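Local coordinates for D-alanyl-D-alanine carboxypeptidase DacB2 (Mycobacterium tuberculosis H37Rv, PDB 4RYE), which acts as a D,D-carboxypeptidase in vitro and probably cleaves the terminal D-Ala-D-Ala of peptidoglycan stem peptides in the mycobacterial cell wall, at residues A[7-10]-A[11-14]; A[68-71]-A[72-75]; A[90-93]-A[94-98]; A[125-128]-A[129-132]. All coordinates share one frame; numbering follows the deposited sequence.

From the N terminus, interaction 1 closes a type II turn in the loop before strand 22-27, at the far end of the molecule from the next two contacts. Interaction 2 closes a short 3-10 turn in the loop between strands 66-68 and 88-90, and interaction 3 begins where the second of these strands gives way to helix 91-100; their nearest atoms are about 7 Å apart. Interaction 4 finishes helix 117-130. All four are local and follow in series, so none nests in or crosses another. Interactions 3 and 4 both place side chains against helix 50-60, whereas interaction 1 rests on helix 246-259.

Interaction 1: A[7-10]-A[11-14]; sequences VQPA and GSVP
Q8 and P9 converge on the hydroxyl of S12. Q8 NE2 donates to S12 OG at 2.7 Å, almost straight and in the plane of its own amide, and S12 OG in turn donates a hydrogen bond to P9 O at 2.7 Å, in the carbonyl plane and on a lone pair. The same carbonyl takes S12 N at 3.1 Å, the bond that closes the type II turn from P9 to S12. The second N-H of Q8 NE2 reaches V13 O at 2.8 Å, again in the amide plane, although it arrives above the plane of that carbonyl. With chi1 at 55°, CG of Q8 lies between N and C, and the chain then runs straight across the mouth of the turn.

Packing is slight: P9 CD lies 3.6 Å from S12 OG. G11, at phi 88°, takes the turn position where a side chain would jam against the preceding carbonyl. Outside the turn, W256 of helix 246-259 touches Q8, P9 and S12 and donates to V13 O, while I15 N binds Q8 OE1. With both N-H groups and the carbonyl oxygen engaged, the amide of Q8 is held against flipping, and S12 OG, as acceptor and donor, joins it to the turn carbonyl.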
loop_
_atom_site.group_PDB
_atom_site.type_symbol
_atom_site.label_atom_id
_atom_site.label_comp_id
_atom_site.label_asym_id
_atom_site.label_seq_id
_atom_site.Cartn_x
_atom_site.Cartn_y
_atom_site.Cartn_z
ATOM N N VAL A 7 -3.071 -21.058 7.710
ATOM C CA VAL A 7 -4.397 -21.516 8.080
ATOM C C VAL A 7 -5.210 -21.338 6.812
ATOM O O VAL A 7 -5.243 -20.254 6.239
ATOM C CB VAL A 7 -5.005 -20.669 9.228
ATOM C CG1 VAL A 7 -6.449 -21.065 9.497
ATOM C CG2 VAL A 7 -4.165 -20.788 10.495
ATOM N N GLN A 8 -5.827 -22.412 6.347
ATOM C CA GLN A 8 -6.736 -22.329 5.209
ATOM C C GLN A 8 -7.882 -23.297 5.500
ATOM O O GLN A 8 -7.757 -24.123 6.402
ATOM C CB GLN A 8 -6.007 -22.660 3.901
ATOM C CG GLN A 8 -5.290 -23.991 3.878
ATOM C CD GLN A 8 -4.600 -24.224 2.553
ATOM O OE1 GLN A 8 -3.382 -24.065 2.435
ATOM N NE2 GLN A 8 -5.379 -24.577 1.537
ATOM N N PRO A 9 -9.010 -23.177 4.773
ATOM C CA PRO A 9 -10.161 -24.039 5.097
ATOM C C PRO A 9 -9.883 -25.517 4.829
ATOM O O PRO A 9 -9.207 -25.843 3.854
ATOM C CB PRO A 9 -11.257 -23.545 4.140
ATOM C CG PRO A 9 -10.839 -22.134 3.755
ATOM C CD PRO A 9 -9.331 -22.189 3.726
ATOM N N ALA A 10 -10.419 -26.393 5.677
ATOM C CA ALA A 10 -10.270 -27.831 5.505
ATOM C C ALA A 10 -10.691 -28.273 4.099
ATOM O O ALA A 10 -11.758 -27.897 3.609
ATOM C CB ALA A 10 -11.090 -28.561 6.547
ATOM N N GLY A 11 -9.849 -29.069 3.448
ATOM C CA GLY A 11 -10.202 -29.633 2.157
ATOM C C GLY A 11 -9.843 -28.748 0.977
ATOM O O GLY A 11 -9.918 -29.188 -0.168
ATOM N N SER A 12 -9.462 -27.503 1.244
ATOM C CA SER A 12 -9.074 -26.602 0.164
ATOM C C SER A 12 -7.727 -27.003 -0.448
ATOM O O SER A 12 -6.934 -27.722 0.168
ATOM C CB SER A 12 -9.057 -25.133 0.626
ATOM O OG SER A 12 -8.098 -24.879 1.638
ATOM N N VAL A 13 -7.488 -26.541 -1.672
ATOM C CA VAL A 13 -6.239 -26.807 -2.365
ATOM C C VAL A 13 -5.089 -26.203 -1.572
ATOM O O VAL A 13 -5.149 -25.033 -1.188
ATOM C CB VAL A 13 -6.270 -26.190 -3.777
ATOM C CG1 VAL A 13 -4.870 -26.107 -4.360
ATOM C CG2 VAL A 13 -7.208 -26.992 -4.684
ATOM N N PRO A 14 -4.040 -27.001 -1.315
ATOM C CA PRO A 14 -2.856 -26.500 -0.605
ATOM C C PRO A 14 -2.275 -25.264 -1.291
ATOM O O PRO A 14 -2.096 -25.253 -2.518
ATOM C CB PRO A 14 -1.864 -27.671 -0.705
ATOM C CG PRO A 14 -2.722 -28.883 -0.880
ATOM C CD PRO A 14 -3.890 -28.414 -1.710
#

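Interaction 2: A[68-71]-A[72-75]; sequences VADV and ADTQ
Two torsions bring D70 OD1 to D73 N and D73 OD2 to D70 N: CG of D70 sits between the backbone N and C (chi1 55°), while CG of D73 is anti to its carbonyl carbon (chi1 -64°), and the two side chains cross at about a right angle. The result is a reciprocal side-chain and backbone pairing round a short 3-10 turn, in the loop between strands 66-68 and 88-90 of a small antiparallel sheet. D70 N donates to D73 OD2 at 3.0 Å, from above the carboxylate plane, and D73 N donates back to D70 OD1 at 3.2 Å, nearly along the C-O bond. D73 N also makes a weak bond to D70 O.

This exchange brings the carboxylates very close. D70 OD1 lies 3.1 Å from D73 OD1, with the two planes 35° apart. Such crowding of like charges may favour protonation of one group, but the hydrogen bond between D73 OD2 and H112 ND1 of helix 104-113 probably eases it; D70 also touches H112.

One residue further on, V71 O is gripped twice by T74, through its backbone N at 3.0 Å and its hydroxyl OG1 at 2.8 Å. The methyl CG2 of T74 meanwhile lies near D70 O. On the exposed flank, the extended side chain of Q75 crosses V71 at a slant, its CG passing close to V71 O, and its amide oxygen OE1 comes to rest 3.2 Å from V71 CG1.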
loop_
_atom_site.group_PDB
_atom_site.type_symbol
_atom_site.label_atom_id
_atom_site.label_comp_id
_atom_site.label_asym_id
_atom_site.label_seq_id
_atom_site.Cartn_x
_atom_site.Cartn_y
_atom_site.Cartn_z
ATOM N N VAL A 68 3.927 24.947 -1.767
ATOM C CA VAL A 68 5.241 25.266 -2.296
ATOM C C VAL A 68 6.243 24.390 -1.569
ATOM O O VAL A 68 6.439 24.534 -0.363
ATOM C CB VAL A 68 5.590 26.746 -2.070
ATOM C CG1 VAL A 68 7.052 27.006 -2.415
ATOM C CG2 VAL A 68 4.673 27.635 -2.894
ATOM N N ALA A 69 6.857 23.461 -2.289
ATOM C CA ALA A 69 7.802 22.549 -1.663
ATOM C C ALA A 69 9.001 23.293 -1.100
ATOM O O ALA A 69 9.530 24.217 -1.729
ATOM C CB ALA A 69 8.260 21.516 -2.650
ATOM N N ASP A 70 9.443 22.902 0.086
ATOM C CA ASP A 70 10.678 23.488 0.604
ATOM C C ASP A 70 11.826 22.483 0.540
ATOM O O ASP A 70 11.623 21.329 0.160
ATOM C CB ASP A 70 10.493 24.091 2.004
ATOM C CG ASP A 70 9.936 23.107 3.008
ATOM O OD1 ASP A 70 10.335 21.921 2.980
ATOM O OD2 ASP A 70 9.097 23.525 3.838
ATOM N N VAL A 71 13.029 22.930 0.889
ATOM C CA VAL A 71 14.221 22.092 0.776
ATOM C C VAL A 71 14.095 20.788 1.554
ATOM O O VAL A 71 14.451 19.721 1.044
ATOM C CB VAL A 71 15.495 22.865 1.189
ATOM C CG1 VAL A 71 16.686 21.926 1.304
ATOM C CG2 VAL A 71 15.781 23.941 0.172
ATOM N N ALA A 72 13.557 20.867 2.769
ATOM C CA ALA A 72 13.395 19.686 3.618
ATOM C C ALA A 72 12.525 18.602 2.975
ATOM O O ALA A 72 12.754 17.404 3.180
ATOM C CB ALA A 72 12.832 20.083 4.972
ATOM N N ASP A 73 11.530 19.025 2.197
ATOM C CA ASP A 73 10.612 18.092 1.538
ATOM C C ASP A 73 11.323 17.192 0.529
ATOM O O ASP A 73 10.804 16.148 0.159
ATOM C CB ASP A 73 9.502 18.855 0.805
ATOM C CG ASP A 73 8.620 19.652 1.739
ATOM O OD1 ASP A 73 8.590 19.322 2.942
ATOM O OD2 ASP A 73 7.942 20.595 1.269
ATOM N N THR A 74 12.500 17.613 0.077
ATOM C CA THR A 74 13.155 16.991 -1.074
ATOM C C THR A 74 14.412 16.207 -0.718
ATOM O O THR A 74 15.179 15.833 -1.606
ATOM C CB THR A 74 13.545 18.057 -2.125
ATOM O OG1 THR A 74 14.561 18.919 -1.590
ATOM C CG2 THR A 74 12.336 18.886 -2.516
ATOM N N GLN A 75 14.618 15.940 0.569
ATOM C CA GLN A 75 15.898 15.394 1.024
ATOM C C GLN A 75 15.905 13.931 1.469
ATOM O O GLN A 75 16.939 13.422 1.902
ATOM C CB GLN A 75 16.496 16.270 2.131
ATOM C CG GLN A 75 17.065 17.591 1.640
ATOM C CD GLN A 75 17.749 18.374 2.745
ATOM O OE1 GLN A 75 17.221 19.373 3.231
ATOM N NE2 GLN A 75 18.935 17.925 3.142
#

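Interaction 3: A[90-93]-A[94-98]; sequences TARQ and LLDGL
T90 supplies its carbonyl to L94 N at 2.9 Å, the first main-chain bond of helix 91-100. L95 N to A91 O, D96 N to R92 O and G97 N to Q93 O continue the ladder. Ahead of it lies a capping box: T90 OG1 accepts from Q93 N at 3.0 Å, and Q93 OE1 accepts from T90 N at 2.8 Å, so each backbone N is taken by the other residue's side chain.

On the tight side L94 and L95 are buried, each with CG close to a carbonyl oxygen one turn back, L94 CG 3.4 Å from T90 O and L95 CG 3.3 Å from A91 O.

R92 and Q93 are only partly exposed and D96 is buried, but the polar contact here is looser. R92 bends at chi2 (58°) to bring its NE to D96 OD1 at 3.3 Å, a long salt bridge that is nevertheless straight, on the syn side of the oxygen. The two flat groups stand 77° apart, giving an edge-on rather than a paired contact. R92 NH2 forms a salt bridge with E177 OE2, and E177 OE1 lies close to D96 OD1; the arginine thus probably eases the repulsion between two acids.

L95 packs on A54 and L58 of helix 50-60, and L94 on T109 and L110 of helix 104-113. I174 of helix 169-176 touches R92, L95 and D96, while strand 179-184 meets Q93 through P183 and D96 through A180.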
loop_
_atom_site.group_PDB
_atom_site.type_symbol
_atom_site.label_atom_id
_atom_site.label_comp_id
_atom_site.label_asym_id
_atom_site.label_seq_id
_atom_site.Cartn_x
_atom_site.Cartn_y
_atom_site.Cartn_z
ATOM N N THR A 90 0.058 20.225 -6.614
ATOM C CA THR A 90 -1.263 19.970 -6.041
ATOM C C THR A 90 -1.238 18.693 -5.221
ATOM O O THR A 90 -0.364 17.829 -5.406
ATOM C CB THR A 90 -2.347 19.813 -7.116
ATOM O OG1 THR A 90 -2.075 18.635 -7.885
ATOM C CG2 THR A 90 -2.386 21.020 -8.032
ATOM N N ALA A 91 -2.199 18.568 -4.312
ATOM C CA ALA A 91 -2.367 17.332 -3.553
ATOM C C ALA A 91 -2.535 16.139 -4.486
ATOM O O ALA A 91 -2.013 15.066 -4.212
ATOM C CB ALA A 91 -3.561 17.441 -2.615
ATOM N N ARG A 92 -3.274 16.322 -5.579
ATOM C CA ARG A 92 -3.498 15.233 -6.532
ATOM C C ARG A 92 -2.169 14.803 -7.152
ATOM O O ARG A 92 -1.856 13.611 -7.211
ATOM C CB ARG A 92 -4.487 15.650 -7.630
ATOM C CG ARG A 92 -4.677 14.606 -8.743
ATOM C CD ARG A 92 -5.161 13.289 -8.150
ATOM N NE ARG A 92 -5.273 12.198 -9.118
ATOM C CZ ARG A 92 -6.414 11.837 -9.705
ATOM N NH1 ARG A 92 -7.541 12.493 -9.442
ATOM N NH2 ARG A 92 -6.430 10.826 -10.561
ATOM N N GLN A 93 -1.385 15.779 -7.592
ATOM C CA GLN A 93 -0.080 15.497 -8.177
ATOM C C GLN A 93 0.781 14.737 -7.181
ATOM O O GLN A 93 1.464 13.788 -7.549
ATOM C CB GLN A 93 0.621 16.791 -8.606
ATOM C CG GLN A 93 0.051 17.424 -9.871
ATOM C CD GLN A 93 0.470 18.873 -10.065
ATOM O OE1 GLN A 93 0.971 19.527 -9.149
ATOM N NE2 GLN A 93 0.268 19.378 -11.272
ATOM N N LEU A 94 0.743 15.150 -5.917
ATOM C CA LEU A 94 1.569 14.505 -4.902
ATOM C C LEU A 94 1.069 13.096 -4.608
ATOM O O LEU A 94 1.874 12.185 -4.388
ATOM C CB LEU A 94 1.663 15.357 -3.626
ATOM C CG LEU A 94 2.397 16.704 -3.744
ATOM C CD1 LEU A 94 2.308 17.526 -2.449
ATOM C CD2 LEU A 94 3.845 16.479 -4.123
ATOM N N LEU A 95 -0.252 12.906 -4.627
ATOM C CA LEU A 95 -0.834 11.582 -4.394
ATOM C C LEU A 95 -0.506 10.607 -5.533
ATOM O O LEU A 95 -0.281 9.417 -5.289
ATOM C CB LEU A 95 -2.354 11.668 -4.188
ATOM C CG LEU A 95 -2.798 12.143 -2.809
ATOM C CD1 LEU A 95 -4.276 12.514 -2.810
ATOM C CD2 LEU A 95 -2.530 11.053 -1.795
ATOM N N ASP A 96 -0.475 11.110 -6.765
ATOM C CA ASP A 96 -0.030 10.304 -7.903
ATOM C C ASP A 96 1.419 9.889 -7.724
ATOM O O ASP A 96 1.766 8.730 -7.944
ATOM C CB ASP A 96 -0.165 11.076 -9.225
ATOM C CG ASP A 96 -1.614 11.251 -9.658
ATOM O OD1 ASP A 96 -2.470 10.460 -9.215
ATOM O OD2 ASP A 96 -1.898 12.179 -10.447
ATOM N N GLY A 97 2.265 10.846 -7.343
ATOM C CA GLY A 97 3.668 10.563 -7.083
ATOM C C GLY A 97 3.809 9.551 -5.960
ATOM O O GLY A 97 4.603 8.597 -6.054
ATOM N N LEU A 98 3.014 9.740 -4.909
ATOM C CA LEU A 98 3.009 8.831 -3.761
ATOM C C LEU A 98 2.634 7.402 -4.130
ATOM O O LEU A 98 3.306 6.444 -3.727
ATOM C CB LEU A 98 2.021 9.330 -2.701
ATOM C CG LEU A 98 2.026 8.560 -1.385
ATOM C CD1 LEU A 98 3.289 8.903 -0.614
ATOM C CD2 LEU A 98 0.784 8.881 -0.560
#

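Interaction 4: A[125-128]-A[129-132]; sequences NAKA and ATLG
K127 and T130 meet in the last turn of helix 117-130, a local contact at a helix C terminus that ends in a Schellman motif at G132. The hydroxyl of T130 turns back to donate to K127 O at 2.7 Å, only slightly tilted from the carbonyl plane. Its OG1 is placed between backbone N and C (chi1 65°), which also swings the methyl CG2 to 3.3 Å from A126 O. K127 O takes a second bond from L131 N at 3.2 Å, so one carbonyl near the end of the helix serves a side chain and a main-chain amide together. L131 N makes a weak further bond to A128 O.

The ladder is regular up to this point, with A129 N on N125 O and T130 N on A126 O. The chain then leaves it at G132, whose phi of 80° would force a side chain against the preceding carbonyl; G132 N binds A129 O at 3.1 Å.

Aliphatic contact is modest, K127 CD lying 4.3 Å from L131 CG. Two carbon-oxygen approaches are closer: K127 CD passes 3.5 Å from T130 OG1, and L131 CG lies 3.4 Å from K127 O. The lysine chain, bent at chi2 to chi4, carries NZ to a salt bridge with D59, while N125 OD1 accepts from A138 N. A129 and T130 are exposed, but the other face lies on helix 50-60, where K127 and A128 touch L52, K127 also V56, and L131 packs on L55.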
loop_
_atom_site.group_PDB
_atom_site.type_symbol
_atom_site.label_atom_id
_atom_site.label_comp_id
_atom_site.label_asym_id
_atom_site.label_seq_id
_atom_site.Cartn_x
_atom_site.Cartn_y
_atom_site.Cartn_z
ATOM N N ASN A 125 -1.481 7.488 12.630
ATOM C CA ASN A 125 -1.737 6.571 13.730
ATOM C C ASN A 125 -3.160 6.714 14.254
ATOM O O ASN A 125 -3.809 5.717 14.569
ATOM C CB ASN A 125 -0.692 6.770 14.834
ATOM C CG ASN A 125 0.647 6.167 14.455
ATOM O OD1 ASN A 125 0.692 5.119 13.807
ATOM N ND2 ASN A 125 1.735 6.827 14.829
ATOM N N ALA A 126 -3.665 7.943 14.313
ATOM C CA ALA A 126 -5.062 8.138 14.708
ATOM C C ALA A 126 -6.023 7.481 13.712
ATOM O O ALA A 126 -7.036 6.894 14.103
ATOM C CB ALA A 126 -5.382 9.608 14.865
ATOM N N LYS A 127 -5.708 7.587 12.428
ATOM C CA LYS A 127 -6.544 6.990 11.385
ATOM C C LYS A 127 -6.562 5.459 11.493
ATOM O O LYS A 127 -7.626 4.830 11.412
ATOM C CB LYS A 127 -6.039 7.439 10.007
ATOM C CG LYS A 127 -6.767 6.825 8.812
ATOM C CD LYS A 127 -8.278 6.932 8.951
ATOM C CE LYS A 127 -8.891 7.722 7.834
ATOM N NZ LYS A 127 -9.065 9.146 8.241
ATOM N N ALA A 128 -5.391 4.859 11.686
ATOM C CA ALA A 128 -5.316 3.409 11.884
ATOM C C ALA A 128 -6.215 2.979 13.037
ATOM O O ALA A 128 -6.953 1.993 12.928
ATOM C CB ALA A 128 -3.875 2.962 12.126
ATOM N N ALA A 129 -6.179 3.719 14.141
ATOM C CA ALA A 129 -7.048 3.392 15.275
ATOM C C ALA A 129 -8.542 3.453 14.932
ATOM O O ALA A 129 -9.314 2.603 15.391
ATOM C CB ALA A 129 -6.742 4.290 16.476
ATOM N N THR A 130 -8.964 4.451 14.154
ATOM C CA THR A 130 -10.388 4.543 13.801
ATOM C C THR A 130 -10.815 3.349 12.954
ATOM O O THR A 130 -11.986 2.987 12.944
ATOM C CB THR A 130 -10.764 5.833 13.059
ATOM O OG1 THR A 130 -10.118 5.862 11.782
ATOM C CG2 THR A 130 -10.365 7.059 13.855
ATOM N N LEU A 131 -9.859 2.737 12.261
ATOM C CA LEU A 131 -10.138 1.584 11.404
ATOM C C LEU A 131 -10.049 0.250 12.132
ATOM O O LEU A 131 -10.352 -0.803 11.556
ATOM C CB LEU A 131 -9.174 1.567 10.225
ATOM C CG LEU A 131 -9.288 2.748 9.268
ATOM C CD1 LEU A 131 -8.243 2.634 8.171
ATOM C CD2 LEU A 131 -10.691 2.788 8.664
ATOM N N GLY A 132 -9.628 0.284 13.391
ATOM C CA GLY A 132 -9.462 -0.945 14.147
ATOM C C GLY A 132 -8.154 -1.639 13.813
ATOM O O GLY A 132 -7.936 -2.784 14.190
#